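Local coordinates for protein N-acetylmuramoyl-L-alanine amidase (Mycobacteroides abscessus, PDB 7AGL) that probably cleaves, as a zinc-dependent amidase, the amide bond between N-acetylmuramic acid and L-alanine in cell-wall peptidoglycan, at residues Ala6-Val11 / Asn98-Val103; Lys139-Ser144 / Gln205-Gly210. All blocks are in the same frame, centred on the assembly; numbering follows the deposited sequence.

Interaction 1 of 2, residues Ala6-Val11 / Asn98-Val103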
loop_
_atom_site.group_PDB
_atom_site.type_symbol
_atom_site.label_atom_id
_atom_site.label_comp_id
_atom_site.label_asym_id
_atom_site.label_seq_id
_atom_site.Cartn_x
_atom_site.Cartn_y
_atom_site.Cartn_z
ATOM N N ALA A 6 -9.692 19.061 -3.297
ATOM C CA ALA A 6 -10.737 18.710 -4.250
ATOM C C ALA A 6 -10.198 18.763 -5.672
ATOM O O ALA A 6 -9.435 19.663 -6.029
ATOM C CB ALA A 6 -11.930 19.659 -4.108
ATOM N N GLY A 7 -10.587 17.780 -6.486
ATOM C CA GLY A 7 -10.171 17.730 -7.872
ATOM C C GLY A 7 -8.854 17.024 -8.117
ATOM O O GLY A 7 -8.538 16.718 -9.275
ATOM N N ARG A 8 -8.077 16.750 -7.071
ATOM C CA ARG A 8 -6.880 15.936 -7.242
ATOM C C ARG A 8 -7.276 14.489 -7.532
ATOM O O ARG A 8 -8.403 14.063 -7.261
ATOM C CB ARG A 8 -6.000 16.004 -5.989
ATOM C CG ARG A 8 -5.562 17.411 -5.618
ATOM C CD ARG A 8 -4.649 17.993 -6.674
ATOM N NE ARG A 8 -3.297 18.196 -6.160
ATOM C CZ ARG A 8 -2.925 19.235 -5.417
ATOM N NH1 ARG A 8 -3.804 20.177 -5.092
ATOM N NH2 ARG A 8 -1.670 19.332 -4.991
ATOM N N ILE A 9 -6.329 13.732 -8.083
ATOM C CA ILE A 9 -6.545 12.345 -8.504
ATOM C C ILE A 9 -5.662 11.427 -7.672
ATOM O O ILE A 9 -4.435 11.595 -7.655
ATOM C CB ILE A 9 -6.232 12.154 -10.001
ATOM C CG1 ILE A 9 -7.186 12.984 -10.859
ATOM C CG2 ILE A 9 -6.321 10.679 -10.372
ATOM C CD1 ILE A 9 -6.675 13.243 -12.241
ATOM N N VAL A 10 -6.271 10.424 -7.026
ATOM C CA VAL A 10 -5.533 9.443 -6.236
ATOM C C VAL A 10 -5.921 8.044 -6.710
ATOM O O VAL A 10 -7.118 7.751 -6.860
ATOM C CB VAL A 10 -5.809 9.606 -4.728
ATOM C CG1 VAL A 10 -5.123 8.494 -3.914
ATOM C CG2 VAL A 10 -5.341 10.995 -4.267
ATOM N N VAL A 11 -4.916 7.178 -6.940
ATOM C CA VAL A 11 -5.151 5.762 -7.250
ATOM C C VAL A 11 -4.763 4.924 -6.037
ATOM O O VAL A 11 -3.712 5.151 -5.407
ATOM C CB VAL A 11 -4.389 5.279 -8.508
ATOM C CG1 VAL A 11 -4.810 3.860 -8.868
ATOM C CG2 VAL A 11 -4.642 6.211 -9.680
ATOM N N ASN A 98 -2.811 9.458 -14.688
ATOM C CA ASN A 98 -2.049 10.668 -14.377
ATOM C C ASN A 98 -2.297 11.156 -12.944
ATOM O O ASN A 98 -2.568 12.347 -12.727
ATOM C CB ASN A 98 -2.387 11.771 -15.382
ATOM C CG ASN A 98 -1.343 12.867 -15.414
ATOM O OD1 ASN A 98 -0.213 12.672 -14.971
ATOM N ND2 ASN A 98 -1.716 14.029 -15.950
ATOM N N PRO A 99 -2.181 10.290 -11.941
ATOM C CA PRO A 99 -2.569 10.684 -10.583
ATOM C C PRO A 99 -1.590 11.656 -9.938
ATOM O O PRO A 99 -0.395 11.706 -10.246
ATOM C CB PRO A 99 -2.580 9.353 -9.828
ATOM C CG PRO A 99 -1.528 8.540 -10.519
ATOM C CD PRO A 99 -1.647 8.913 -11.976
ATOM N N ASP A 100 -2.126 12.411 -8.982
ATOM C CA ASP A 100 -1.296 13.263 -8.145
ATOM C C ASP A 100 -0.590 12.464 -7.055
ATOM O O ASP A 100 0.472 12.885 -6.576
ATOM C CB ASP A 100 -2.168 14.363 -7.540
ATOM C CG ASP A 100 -2.775 15.262 -8.604
ATOM O OD1 ASP A 100 -2.010 16.017 -9.236
ATOM O OD2 ASP A 100 -4.000 15.202 -8.839
ATOM N N ALA A 101 -1.162 11.323 -6.660
ATOM C CA ALA A 101 -0.603 10.452 -5.625
ATOM C C ALA A 101 -1.193 9.053 -5.770
ATOM O O ALA A 101 -2.347 8.894 -6.179
ATOM C CB ALA A 101 -0.867 10.991 -4.212
ATOM N N VAL A 102 -0.379 8.040 -5.436
ATOM C CA VAL A 102 -0.748 6.628 -5.481
ATOM C C VAL A 102 -0.398 6.005 -4.144
ATOM O O VAL A 102 0.718 6.192 -3.657
ATOM C CB VAL A 102 -0.003 5.874 -6.600
ATOM C CG1 VAL A 102 -0.430 4.387 -6.596
ATOM C CG2 VAL A 102 -0.256 6.541 -7.940
ATOM N N VAL A 103 -1.326 5.240 -3.561
ATOM C CA VAL A 103 -1.061 4.554 -2.296
ATOM C C VAL A 103 -1.388 3.084 -2.449
ATOM O O VAL A 103 -2.532 2.727 -2.759
ATOM C CB VAL A 103 -1.856 5.145 -1.128
ATOM C CG1 VAL A 103 -1.614 4.297 0.117
ATOM C CG2 VAL A 103 -1.445 6.600 -0.901
HETATM O O HOH W 1 -6.022 17.271 -10.390
#

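Interaction 2 of 2, residues Lys139-Ser144 / Gln205-Gly210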
loop_
_atom_site.group_PDB
_atom_site.type_symbol
_atom_site.label_atom_id
_atom_site.label_comp_id
_atom_site.label_asym_id
_atom_site.label_seq_id
_atom_site.Cartn_x
_atom_site.Cartn_y
_atom_site.Cartn_z
ATOM N N LYS A 139 7.776 10.442 3.921
ATOM C CA LYS A 139 7.948 11.050 5.241
ATOM C C LYS A 139 6.638 11.633 5.752
ATOM O O LYS A 139 6.318 11.517 6.942
ATOM C CB LYS A 139 9.028 12.125 5.173
ATOM C CG LYS A 139 10.406 11.573 4.892
ATOM C CD LYS A 139 11.438 12.688 4.833
ATOM C CE LYS A 139 12.819 12.132 4.528
ATOM N NZ LYS A 139 13.872 13.181 4.630
ATOM N N THR A 140 5.873 12.270 4.860
ATOM C CA THR A 140 4.596 12.864 5.250
ATOM C C THR A 140 3.606 11.797 5.701
ATOM O O THR A 140 2.938 11.949 6.736
ATOM C CB THR A 140 4.029 13.662 4.080
ATOM O OG1 THR A 140 4.870 14.808 3.846
ATOM C CG2 THR A 140 2.607 14.126 4.392
ATOM N N MET A 141 3.520 10.703 4.938
ATOM C CA MET A 141 2.677 9.570 5.314
ATOM C C MET A 141 3.098 8.982 6.656
ATOM O O MET A 141 2.263 8.749 7.537
ATOM C CB MET A 141 2.739 8.504 4.216
ATOM C CG MET A 141 1.861 7.299 4.479
ATOM S SD MET A 141 0.094 7.667 4.638
ATOM C CE MET A 141 -0.399 8.085 2.970
ATOM N N ARG A 142 4.398 8.738 6.833
ATOM C CA ARG A 142 4.884 8.238 8.115
ATOM C C ARG A 142 4.490 9.178 9.255
ATOM O O ARG A 142 3.999 8.736 10.304
ATOM C CB ARG A 142 6.403 8.055 8.050
ATOM C CG ARG A 142 7.060 7.489 9.319
ATOM C CD ARG A 142 7.401 8.550 10.369
ATOM N NE ARG A 142 8.139 9.677 9.796
ATOM C CZ ARG A 142 9.446 9.675 9.568
ATOM N NH1 ARG A 142 10.170 8.606 9.866
ATOM N NH2 ARG A 142 10.030 10.737 9.030
ATOM N N ASP A 143 4.708 10.484 9.069
ATOM C CA ASP A 143 4.356 11.459 10.103
ATOM C C ASP A 143 2.869 11.428 10.435
ATOM O O ASP A 143 2.487 11.501 11.608
ATOM C CB ASP A 143 4.747 12.863 9.652
ATOM C CG ASP A 143 6.239 13.092 9.664
ATOM O OD1 ASP A 143 6.973 12.257 10.225
ATOM O OD2 ASP A 143 6.679 14.118 9.097
ATOM N N SER A 144 2.016 11.352 9.412
ATOM C CA SER A 144 0.572 11.369 9.628
ATOM C C SER A 144 0.093 10.092 10.310
ATOM O O SER A 144 -0.782 10.140 11.186
ATOM C CB SER A 144 -0.158 11.554 8.290
ATOM O OG SER A 144 0.042 12.854 7.745
ATOM N N GLN A 205 -8.597 6.200 7.986
ATOM C CA GLN A 205 -8.591 7.629 8.308
ATOM C C GLN A 205 -7.171 8.159 8.375
ATOM O O GLN A 205 -6.890 9.276 7.915
ATOM C CB GLN A 205 -9.296 7.873 9.638
ATOM C CG GLN A 205 -10.772 7.617 9.598
ATOM C CD GLN A 205 -11.393 7.820 10.955
ATOM O OE1 GLN A 205 -11.214 8.875 11.578
ATOM N NE2 GLN A 205 -12.108 6.805 11.439
ATOM N N ALA A 206 -6.261 7.365 8.943
ATOM C CA ALA A 206 -4.878 7.801 9.093
ATOM C C ALA A 206 -4.197 7.918 7.737
ATOM O O ALA A 206 -3.486 8.893 7.479
ATOM C CB ALA A 206 -4.119 6.828 9.995
ATOM N N VAL A 207 -4.410 6.931 6.858
ATOM C CA VAL A 207 -3.880 7.017 5.500
ATOM C C VAL A 207 -4.430 8.247 4.793
ATOM O O VAL A 207 -3.687 8.980 4.122
ATOM C CB VAL A 207 -4.196 5.723 4.733
ATOM C CG1 VAL A 207 -3.860 5.865 3.238
ATOM C CG2 VAL A 207 -3.422 4.558 5.366
ATOM N N VAL A 208 -5.740 8.495 4.925
ATOM C CA VAL A 208 -6.332 9.673 4.299
ATOM C C VAL A 208 -5.671 10.949 4.819
ATOM O O VAL A 208 -5.378 11.863 4.044
ATOM C CB VAL A 208 -7.859 9.686 4.509
ATOM C CG1 VAL A 208 -8.440 11.048 4.154
ATOM C CG2 VAL A 208 -8.502 8.599 3.647
ATOM N N GLN A 209 -5.424 11.033 6.131
ATOM C CA GLN A 209 -4.726 12.203 6.668
ATOM C C GLN A 209 -3.357 12.379 6.017
ATOM O O GLN A 209 -2.947 13.503 5.704
ATOM C CB GLN A 209 -4.597 12.093 8.191
ATOM C CG GLN A 209 -5.893 12.417 8.899
ATOM C CD GLN A 209 -5.904 12.016 10.364
ATOM O OE1 GLN A 209 -4.993 11.353 10.857
ATOM N NE2 GLN A 209 -6.952 12.419 11.065
ATOM N N GLY A 210 -2.653 11.274 5.766
ATOM C CA GLY A 210 -1.372 11.369 5.076
ATOM C C GLY A 210 -1.509 11.844 3.643
ATOM O O GLY A 210 -0.707 12.652 3.168
HETATM O O HOH W 2 -2.456 12.101 11.364
#

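Interaction 1 of 2, residues Ala6-Val11 / Asn98-Val103
Strands 9-11 and 101-103 run parallel, 24° apart, with V10 paired to A101 and V11 to V102. V11 N donates to A101 O at 3.2 Å, and V103 N closes the next bond on V11 O at 3.0 Å. Where the pairing begins, I9 O takes D100 N at 2.8 Å, and A101 N adds a weak bond to the same oxygen. D100, just ahead of its strand, then stands in for a backbone acceptor. Its CG lies beside its own backbone N, and the carboxylate faces the incoming chain: OD2 receives I9 N at 2.9 Å through its anti lone pair, the N-H...O angle being 163°. A water bridges OD2 to G7 O. R8 bends at chi2 and chi3 to bring its guanidinium past this carboxylate, the two planes 76° apart. The D100 carboxyl carbon lies at the guanidinium's edge, and NE to OD1, at 4.0 Å, is a long salt bridge. On the face that carries V11 and V102, P99 CB meets V11 CG2 at 3.8 Å and I9 CG2 at 4.0 Å. On the other face V10 and A101 lie under helices 197-215 and 132-147. In the mixed six-stranded sheet of this alpha/beta zinc amidase, strand 9-14 lies between 72-75 and 101-108, all three parallel.

Interaction 2 of 2, residues Lys139-Ser144 / Gln205-Gly210
This is a close helix-helix contact in the alpha/beta amidase fold, where helices 132-147 and 197-215 pack side by side against the central sheet. The short segments 139-144 and 205-210 cross at 139°, their axes 8.2 Å apart at the nearest point. The backbones are closest at G210, whose CA lies 4.4 Å from M141 CA. G210 presents bare backbone to the partner helix, and S144 and M141 press directly on it. S144 aims its CB at the opposing helix and touches G210 CA at 3.4 Å. Its OG, which lies beside its own backbone N, meets the same carbon at an equal distance. M141 sets out along the flank. Its CG is anti to the backbone N (chi1 -178°), after which bends at chi2 and chi3 fold the thioether over the partner helix. SD thus lies over G210 CA, and the terminal CE reaches V207, 3.6 Å from its carbonyl O and 4.1 Å from CG1. T140 contributes its methyl, with CG2 near G210 O, while its hydroxyl OG1 turns back to bond R136 O in its own helix. I211 and A213 prolong the same surface along helix 197-215, touching M141 and S144 respectively. V208, turned away from this contact, packs on I62 of helix 51-68, and V207 touches both I62 and M141. No direct hydrogen bond joins the two segments, but at the edge of the apolar patch one water ties them, donating to S144 O at 2.6 Å and to Q209 OE1 at 2.7 Å.

From the N terminus, the chain enters the sheet through strand 9-14 and returns beside it at strand 101-108, so interaction 1 closes a long loop containing strand 72-75 and helices 51-68 and 87-96. Only afterwards does helix 132-147 begin the second loop, which interaction 2 closes when helix 197-215 arrives near the C terminus. The two loops therefore follow in series, neither nested nor crossed. They nevertheless meet in space: V103 CG1 packs on V207 CG1 at 4.2 Å, and V103 CG2 approaches M141 CE. Interaction 1 thus joins strands within the sheet, while interaction 2 joins helices covering one of its faces.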